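Local coordinates for cytochrome P450 (Novosphingobium aromaticivorans, PDB 3OFT), which is a haem-binding cytochrome P450, called CYP101C1, with the mostly helical fold of that family, at residues D15-F27 with K375-C387. Residues are numbered along the deposited sequence; the frame is centred on the assembly and turned at random.
Sequences DIFNPPGVEQDYF and KAVTMKGGNVGAC. With HX2 ((2R,5R)-hexane-2,5-diol), chain E.
Two backbone hydrogen bonds pin the N-terminal turns of this P450 to a C-terminal beta hairpin: Gly382 N gives one to Ile16 O over 3.2 Å. The other runs from Met379 N to Glu23 O, at 3.0 Å. Strands 378-380 and 386-394 form the hairpin, and its 381-385 loop reaches the ligand pocket. Between the two bonds, Gly381 packs against Val22 and Pro19; Val22 CG2, anti to its own N, lies 3.6 Å from Gly381 N, and Pro19 CD is 4.3 Å from Gly381 CA.

Met379 meets Val22 O through CB and Tyr26 through SD. With CG anti to the carbonyl carbon (chi1 -61°) and the chain extended beyond it, its sulfur reaches the start of helix 26-31, where Tyr26 N makes a weak but nearly straight hydrogen bond to SD (167° at the hydrogen). The Tyr26 ring then runs alongside the hairpin, CE1 3.8 Å from Gly385 CA, while the edge of the ring meets Gly381 CA. Water 5 joins its OH to Gly382 O, and water 1 links that same carbonyl to Ile16 O.

At the loop's tip, Phe17 CD1 packs on Gly382 CA. Asn383 OD1 is hydrogen-bonded to Tyr305 OH, and on the pocket side Asn383 CB sits 3.2 Å from O1 of (2R,5R)-hexane-2,5-diol.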
loop_
_atom_site.group_PDB
_atom_site.type_symbol
_atom_site.label_atom_id
_atom_site.label_comp_id
_atom_site.label_asym_id
_atom_site.label_seq_id
_atom_site.Cartn_x
_atom_site.Cartn_y
_atom_site.Cartn_z
ATOM N N ASP A 15 6.335 -12.462 15.076
ATOM C CA ASP A 15 7.098 -12.266 13.847
ATOM C C ASP A 15 6.234 -11.516 12.829
ATOM O O ASP A 15 5.299 -12.088 12.275
ATOM C CB ASP A 15 7.501 -13.622 13.257
ATOM C CG ASP A 15 8.228 -13.509 11.923
ATOM O OD1 ASP A 15 8.541 -14.599 11.396
ATOM O OD2 ASP A 15 8.488 -12.392 11.370
ATOM N N ILE A 16 6.562 -10.250 12.568
ATOM C CA ILE A 16 5.760 -9.432 11.638
ATOM C C ILE A 16 5.678 -9.949 10.192
ATOM O O ILE A 16 4.712 -9.638 9.453
ATOM C CB ILE A 16 6.210 -7.954 11.697
ATOM C CG1 ILE A 16 7.662 -7.844 11.201
ATOM C CG2 ILE A 16 5.950 -7.437 13.127
ATOM C CD1 ILE A 16 8.419 -6.568 11.609
ATOM N N PHE A 17 6.646 -10.771 9.800
ATOM C CA PHE A 17 6.646 -11.394 8.485
ATOM C C PHE A 17 5.745 -12.625 8.390
ATOM O O PHE A 17 5.345 -12.993 7.294
ATOM C CB PHE A 17 8.084 -11.691 7.999
ATOM C CG PHE A 17 8.927 -10.452 7.856
ATOM C CD1 PHE A 17 8.714 -9.568 6.805
ATOM C CD2 PHE A 17 9.919 -10.148 8.794
ATOM C CE1 PHE A 17 9.490 -8.412 6.664
ATOM C CE2 PHE A 17 10.696 -8.984 8.668
ATOM C CZ PHE A 17 10.489 -8.118 7.603
ATOM N N ASN A 18 5.457 -13.281 9.514
ATOM C CA ASN A 18 4.503 -14.390 9.511
ATOM C C ASN A 18 3.701 -14.457 10.804
ATOM O O ASN A 18 3.940 -15.318 11.652
ATOM C CB ASN A 18 5.087 -15.761 9.069
ATOM C CG ASN A 18 6.590 -15.876 9.230
ATOM O OD1 ASN A 18 7.372 -15.319 8.451
ATOM N ND2 ASN A 18 7.011 -16.651 10.222
ATOM N N PRO A 19 2.759 -13.516 10.982
ATOM C CA PRO A 19 1.940 -13.571 12.191
ATOM C C PRO A 19 1.177 -14.914 12.277
ATOM O O PRO A 19 0.751 -15.461 11.251
ATOM C CB PRO A 19 0.994 -12.382 12.025
ATOM C CG PRO A 19 1.744 -11.425 11.109
ATOM C CD PRO A 19 2.461 -12.332 10.152
ATOM N N PRO A 20 1.068 -15.489 13.483
ATOM C CA PRO A 20 0.367 -16.786 13.606
ATOM C C PRO A 20 -1.072 -16.733 13.054
ATOM O O PRO A 20 -1.828 -15.834 13.402
ATOM C CB PRO A 20 0.381 -17.019 15.120
ATOM C CG PRO A 20 1.752 -16.391 15.523
ATOM C CD PRO A 20 1.712 -15.092 14.749
ATOM N N GLY A 21 -1.431 -17.664 12.178
ATOM C CA GLY A 21 -2.770 -17.648 11.567
ATOM C C GLY A 21 -2.928 -16.666 10.402
ATOM O O GLY A 21 -4.015 -16.574 9.823
ATOM N N VAL A 22 -1.862 -15.945 10.031
ATOM C CA VAL A 22 -1.958 -14.965 8.927
ATOM C C VAL A 22 -2.395 -15.580 7.600
ATOM O O VAL A 22 -3.054 -14.922 6.807
ATOM C CB VAL A 22 -0.648 -14.165 8.712
ATOM C CG1 VAL A 22 0.427 -15.005 8.029
ATOM C CG2 VAL A 22 -0.914 -12.878 7.872
ATOM N N GLU A 23 -2.000 -16.827 7.335
ATOM C CA GLU A 23 -2.370 -17.450 6.077
ATOM C C GLU A 23 -3.867 -17.680 5.924
ATOM O O GLU A 23 -4.355 -17.699 4.803
ATOM C CB GLU A 23 -1.553 -18.724 5.822
ATOM C CG GLU A 23 -0.063 -18.371 5.712
ATOM C CD GLU A 23 0.858 -19.563 5.752
ATOM O OE1 GLU A 23 0.405 -20.702 5.466
ATOM O OE2 GLU A 23 2.051 -19.353 6.070
ATOM N N GLN A 24 -4.580 -17.839 7.035
ATOM C CA GLN A 24 -6.040 -17.932 6.995
ATOM C C GLN A 24 -6.717 -16.551 6.968
ATOM O O GLN A 24 -7.674 -16.374 6.230
ATOM C CB GLN A 24 -6.626 -18.784 8.149
ATOM C CG GLN A 24 -5.715 -19.928 8.734
ATOM C CD GLN A 24 -4.877 -20.685 7.707
ATOM O OE1 GLN A 24 -5.296 -20.911 6.569
ATOM N NE2 GLN A 24 -3.685 -21.079 8.114
ATOM N N ASP A 25 -6.242 -15.602 7.779
ATOM C CA ASP A 25 -6.911 -14.299 7.989
ATOM C C ASP A 25 -5.841 -13.324 8.521
ATOM O O ASP A 25 -5.373 -13.475 9.648
ATOM C CB ASP A 25 -8.031 -14.471 9.025
ATOM C CG ASP A 25 -8.945 -13.233 9.187
ATOM O OD1 ASP A 25 -8.588 -12.096 8.813
ATOM O OD2 ASP A 25 -10.047 -13.414 9.773
ATOM N N TYR A 26 -5.416 -12.394 7.669
ATOM C CA TYR A 26 -4.390 -11.376 8.020
ATOM C C TYR A 26 -4.864 -10.505 9.162
ATOM O O TYR A 26 -4.099 -10.251 10.088
ATOM C CB TYR A 26 -3.974 -10.526 6.781
ATOM C CG TYR A 26 -3.210 -9.248 7.115
ATOM C CD1 TYR A 26 -1.806 -9.213 7.077
ATOM C CD2 TYR A 26 -3.903 -8.079 7.489
ATOM C CE1 TYR A 26 -1.106 -8.060 7.440
ATOM C CE2 TYR A 26 -3.210 -6.912 7.836
ATOM C CZ TYR A 26 -1.822 -6.902 7.788
ATOM O OH TYR A 26 -1.165 -5.745 8.164
ATOM N N PHE A 27 -6.128 -10.077 9.106
ATOM C CA PHE A 27 -6.760 -9.184 10.068
ATOM C C PHE A 27 -6.877 -9.831 11.454
ATOM O O PHE A 27 -6.452 -9.257 12.456
ATOM C CB PHE A 27 -8.117 -8.727 9.491
ATOM C CG PHE A 27 -7.982 -8.156 8.101
ATOM C CD1 PHE A 27 -7.398 -6.907 7.935
ATOM C CD2 PHE A 27 -8.294 -8.926 6.959
ATOM C CE1 PHE A 27 -7.215 -6.369 6.642
ATOM C CE2 PHE A 27 -8.079 -8.410 5.662
ATOM C CZ PHE A 27 -7.541 -7.128 5.519
ATOM N N LYS A 375 -11.429 -24.650 -3.492
ATOM C CA LYS A 375 -10.111 -24.045 -3.354
ATOM C C LYS A 375 -10.164 -23.006 -2.246
ATOM O O LYS A 375 -11.200 -22.389 -2.027
ATOM C CB LYS A 375 -9.649 -23.430 -4.672
ATOM C CG LYS A 375 -9.681 -24.374 -5.859
ATOM C CD LYS A 375 -8.813 -23.837 -6.979
ATOM C CE LYS A 375 -9.200 -24.466 -8.309
ATOM N NZ LYS A 375 -10.014 -23.534 -9.133
ATOM N N ALA A 376 -9.070 -22.819 -1.531
ATOM C CA ALA A 376 -9.097 -21.924 -0.363
ATOM C C ALA A 376 -8.587 -20.529 -0.704
ATOM O O ALA A 376 -7.764 -20.360 -1.606
ATOM C CB ALA A 376 -8.252 -22.510 0.767
ATOM N N VAL A 377 -9.031 -19.554 0.085
ATOM C CA VAL A 377 -8.472 -18.215 0.106
ATOM C C VAL A 377 -7.284 -18.238 1.080
ATOM O O VAL A 377 -7.445 -18.659 2.241
ATOM C CB VAL A 377 -9.507 -17.196 0.639
ATOM C CG1 VAL A 377 -8.837 -15.796 0.890
ATOM C CG2 VAL A 377 -10.699 -17.080 -0.328
ATOM N N THR A 378 -6.105 -17.821 0.611
ATOM C CA THR A 378 -4.925 -17.756 1.489
ATOM C C THR A 378 -4.377 -16.332 1.455
ATOM O O THR A 378 -4.579 -15.613 0.478
ATOM C CB THR A 378 -3.801 -18.774 1.068
ATOM O OG1 THR A 378 -3.492 -18.609 -0.322
ATOM C CG2 THR A 378 -4.295 -20.189 1.215
ATOM N N MET A 379 -3.685 -15.938 2.519
ATOM C CA MET A 379 -3.160 -14.587 2.658
ATOM C C MET A 379 -1.712 -14.680 3.116
ATOM O O MET A 379 -1.286 -15.748 3.549
ATOM C CB MET A 379 -3.977 -13.820 3.710
ATOM C CG MET A 379 -5.441 -13.668 3.346
ATOM S SD MET A 379 -6.252 -12.411 4.329
ATOM C CE MET A 379 -8.006 -12.625 3.966
ATOM N N LYS A 380 -0.976 -13.570 3.058
ATOM C CA LYS A 380 0.348 -13.468 3.656
ATOM C C LYS A 380 0.485 -12.179 4.472
ATOM O O LYS A 380 -0.355 -11.248 4.368
ATOM C CB LYS A 380 1.439 -13.527 2.575
ATOM C CG LYS A 380 1.389 -12.333 1.603
ATOM C CD LYS A 380 2.625 -12.306 0.742
ATOM C CE LYS A 380 2.365 -11.599 -0.566
ATOM N NZ LYS A 380 2.743 -10.191 -0.475
ATOM N N GLY A 381 1.543 -12.120 5.289
ATOM C CA GLY A 381 1.791 -10.960 6.150
ATOM C C GLY A 381 2.918 -10.134 5.565
ATOM O O GLY A 381 2.931 -9.894 4.373
ATOM N N GLY A 382 3.882 -9.707 6.371
ATOM C CA GLY A 382 4.910 -8.737 5.867
ATOM C C GLY A 382 4.419 -7.292 5.935
ATOM O O GLY A 382 3.354 -7.022 6.503
ATOM N N ASN A 383 5.159 -6.362 5.314
ATOM C CA ASN A 383 4.827 -4.953 5.411
ATOM C C ASN A 383 3.572 -4.597 4.636
ATOM O O ASN A 383 2.903 -3.664 5.010
ATOM C CB ASN A 383 5.988 -4.086 4.922
ATOM C CG ASN A 383 7.294 -4.419 5.655
ATOM O OD1 ASN A 383 7.293 -4.711 6.864
ATOM N ND2 ASN A 383 8.404 -4.457 4.899
ATOM N N VAL A 384 3.253 -5.338 3.573
ATOM C CA VAL A 384 1.987 -5.106 2.844
ATOM C C VAL A 384 1.285 -6.461 2.752
ATOM O O VAL A 384 1.603 -7.273 1.878
ATOM C CB VAL A 384 2.230 -4.554 1.414
ATOM C CG1 VAL A 384 0.883 -4.353 0.675
ATOM C CG2 VAL A 384 3.021 -3.237 1.448
ATOM N N GLY A 385 0.376 -6.718 3.686
ATOM C CA GLY A 385 -0.392 -7.960 3.734
ATOM C C GLY A 385 -1.325 -8.068 2.548
ATOM O O GLY A 385 -1.769 -7.055 1.994
ATOM N N ALA A 386 -1.587 -9.295 2.111
ATOM C CA ALA A 386 -2.336 -9.497 0.878
ATOM C C ALA A 386 -2.881 -10.916 0.763
ATOM O O ALA A 386 -2.346 -11.852 1.390
ATOM C CB ALA A 386 -1.460 -9.132 -0.381
ATOM N N CYS A 387 -3.965 -11.061 -0.006
ATOM C CA CYS A 387 -4.337 -12.372 -0.533
ATOM C C CYS A 387 -3.212 -12.948 -1.395
ATOM O O CYS A 387 -2.651 -12.236 -2.215
ATOM C CB CYS A 387 -5.615 -12.246 -1.373
ATOM S SG CYS A 387 -6.998 -11.925 -0.388
HETATM C C1 HX2 E . 8.195 -0.450 3.428
HETATM O O1 HX2 E . 6.808 -1.023 5.361
HETATM C C2 HX2 E . 6.782 -0.768 3.940
HETATM O O2 HX2 E . 4.474 1.590 0.263
HETATM C C3 HX2 E . 5.736 0.284 3.563
HETATM C C4 HX2 E . 5.681 0.558 2.050
HETATM C C5 HX2 E . 4.373 1.245 1.638
HETATM C C6 HX2 E . 4.158 2.533 2.458
HETATM O O HOH W 1 2.283 -8.684 8.573
HETATM O O HOH W 2 3.277 -14.337 5.846
HETATM O O HOH W 3 -9.097 -17.474 4.382
HETATM O O HOH W 4 -6.904 -20.522 4.037
HETATM O O HOH W 5 1.215 -5.283 7.314
#